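Local atomic coordinates of vacuolar aminopeptidase 1 (Saccharomyces cerevisiae, PDB entry 5JGF), a protein that removes amino acids, preferably neutral or hydrophobic ones, from the N-termini of peptides as a zinc-dependent, dodecameric enzyme of the yeast vacuole. Residues D93-K98 with N297-S302. Residues are numbered along the deposited sequence; the frame is centred on the assembly and turned at random.
With ZN (zinc ion), chain L.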
# COMPACT_ATOMS: atom_id res chain seq x y z
N ASP D 93 28.65 10.22 33.61
CA ASP D 93 28.62 10.60 32.21
C ASP D 93 27.18 11.01 31.92
O ASP D 93 26.25 10.53 32.57
CB ASP D 93 29.04 9.44 31.29
CG ASP D 93 28.11 8.24 31.38
OD1 ASP D 93 27.68 7.74 30.31
OD2 ASP D 93 27.80 7.80 32.51
N ALA D 94 27.01 11.92 30.97
CA ALA D 94 25.67 12.37 30.59
C ALA D 94 25.64 12.51 29.07
O ALA D 94 26.68 12.67 28.44
CB ALA D 94 25.35 13.70 31.23
N LEU D 95 24.45 12.43 28.49
CA LEU D 95 24.33 12.58 27.05
C LEU D 95 25.01 13.88 26.64
O LEU D 95 24.83 14.91 27.29
CB LEU D 95 22.86 12.61 26.62
CG LEU D 95 22.32 11.29 26.05
CD1 LEU D 95 22.43 10.19 27.10
CD2 LEU D 95 20.86 11.48 25.62
N THR D 96 25.79 13.83 25.57
CA THR D 96 26.48 15.01 25.11
C THR D 96 26.85 14.88 23.64
O THR D 96 26.39 13.97 22.95
CB THR D 96 27.75 15.27 25.97
OG1 THR D 96 28.30 16.55 25.65
CG2 THR D 96 28.81 14.19 25.71
N VAL D 97 27.67 15.81 23.16
CA VAL D 97 28.13 15.80 21.78
C VAL D 97 29.65 15.88 21.85
O VAL D 97 30.20 16.74 22.54
CB VAL D 97 27.56 17.02 21.00
CG1 VAL D 97 28.18 17.09 19.62
CG2 VAL D 97 26.05 16.89 20.89
N LYS D 98 30.32 14.98 21.14
CA LYS D 98 31.78 14.92 21.15
C LYS D 98 32.42 15.41 19.86
O LYS D 98 31.96 15.07 18.78
CB LYS D 98 32.23 13.46 21.36
CG LYS D 98 31.83 12.84 22.69
CD LYS D 98 32.71 13.38 23.80
CE LYS D 98 32.54 12.59 25.09
NZ LYS D 98 33.50 13.08 26.12
N ASN D 297 30.51 6.18 31.17
CA ASN D 297 29.90 5.34 30.15
C ASN D 297 28.64 4.51 30.41
O ASN D 297 28.42 3.51 29.74
CB ASN D 297 30.98 4.41 29.57
CG ASN D 297 32.19 5.18 29.05
OD1 ASN D 297 32.05 6.25 28.47
ND2 ASN D 297 33.37 4.61 29.25
N GLU D 298 27.81 4.90 31.36
CA GLU D 298 26.58 4.15 31.59
C GLU D 298 25.67 4.37 30.38
O GLU D 298 24.94 3.46 29.95
CB GLU D 298 25.87 4.63 32.86
CG GLU D 298 24.57 3.88 33.22
CD GLU D 298 23.38 4.26 32.34
OE1 GLU D 298 23.36 5.39 31.83
OE2 GLU D 298 22.46 3.43 32.17
N GLU D 299 25.72 5.57 29.81
CA GLU D 299 24.88 5.91 28.67
C GLU D 299 25.24 5.16 27.39
O GLU D 299 24.48 5.22 26.42
CB GLU D 299 24.91 7.42 28.43
CG GLU D 299 24.40 8.23 29.63
CD GLU D 299 22.90 8.08 29.87
OE1 GLU D 299 22.26 7.16 29.31
OE2 GLU D 299 22.35 8.88 30.65
N ILE D 300 26.38 4.47 27.37
CA ILE D 300 26.74 3.71 26.19
C ILE D 300 26.90 2.21 26.47
O ILE D 300 27.56 1.50 25.72
CB ILE D 300 28.03 4.24 25.50
CG1 ILE D 300 29.20 4.24 26.48
CG2 ILE D 300 27.77 5.64 24.94
CD1 ILE D 300 30.53 4.51 25.81
N GLY D 301 26.31 1.74 27.57
CA GLY D 301 26.37 0.31 27.85
C GLY D 301 27.21 -0.18 29.01
O GLY D 301 27.11 -1.35 29.39
N SER D 302 28.06 0.69 29.55
CA SER D 302 28.91 0.35 30.69
C SER D 302 30.03 -0.66 30.43
O SER D 302 30.77 -1.00 31.36
CB SER D 302 28.05 -0.16 31.85
OG SER D 302 27.18 0.86 32.33
ZN ZN L . 20.49 8.06 30.90
O HOH W 1 22.37 11.58 30.41
O HOH W 2 21.11 6.57 32.24
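The carboxylate of D93 grips the backbone of the loop that presents E298 and E299 to the zinc site, a second-shell contact beside the active centre. D93 follows strand 86-91 of the large mixed sheet, and 93-98 leads from there into strand 96-99 of a second, antiparallel sheet; 297-302 follows strand 289-295, the neighbour of 86-91. With CG lying between the backbone N and the carbonyl carbon (chi1 62°), the carboxylate of D93 faces the turn. D93 OD1 takes E299 N on its syn lone pair at 3.0 Å, a fairly straight bond of 162°. D93 OD2 accepts from E298 N at 3.1 Å, but this donor stands above the carboxylate plane. Y119 OH adds a further hydrogen bond to OD1, and the backbone O of D93 accepts one from ND1 of the zinc ligand H91. A second-shell carboxylate can thus fix the backbone that bears first-shell ligands, here in the M18 version of the co-catalytic two-zinc site, where two consecutive glutamates after a strand divide the work. E299 ligates zinc with both oxygens, unequally: E299 OE2 lies 2.0 Å from the zinc ion and OE1 2.5 Å, while D262 and H438 also bind this ion. The water 2.1 Å from the same zinc donates a hydrogen bond to E298 OE1 at 2.6 Å; E298 probably also contacts the substrate. With an alanine in place of D93, the N-H groups of E298 and E299 and the hydroxyl of Y119 would probably lose this partner, leaving the loop freer to shift. Farther along, the side chain of L95 crosses that of E299 at about a right angle, L95 CD1 resting 3.5 Å from E299 CD. Another water bridges the segments, accepting from L95 N and donating to the metal-bound OE2 of E299.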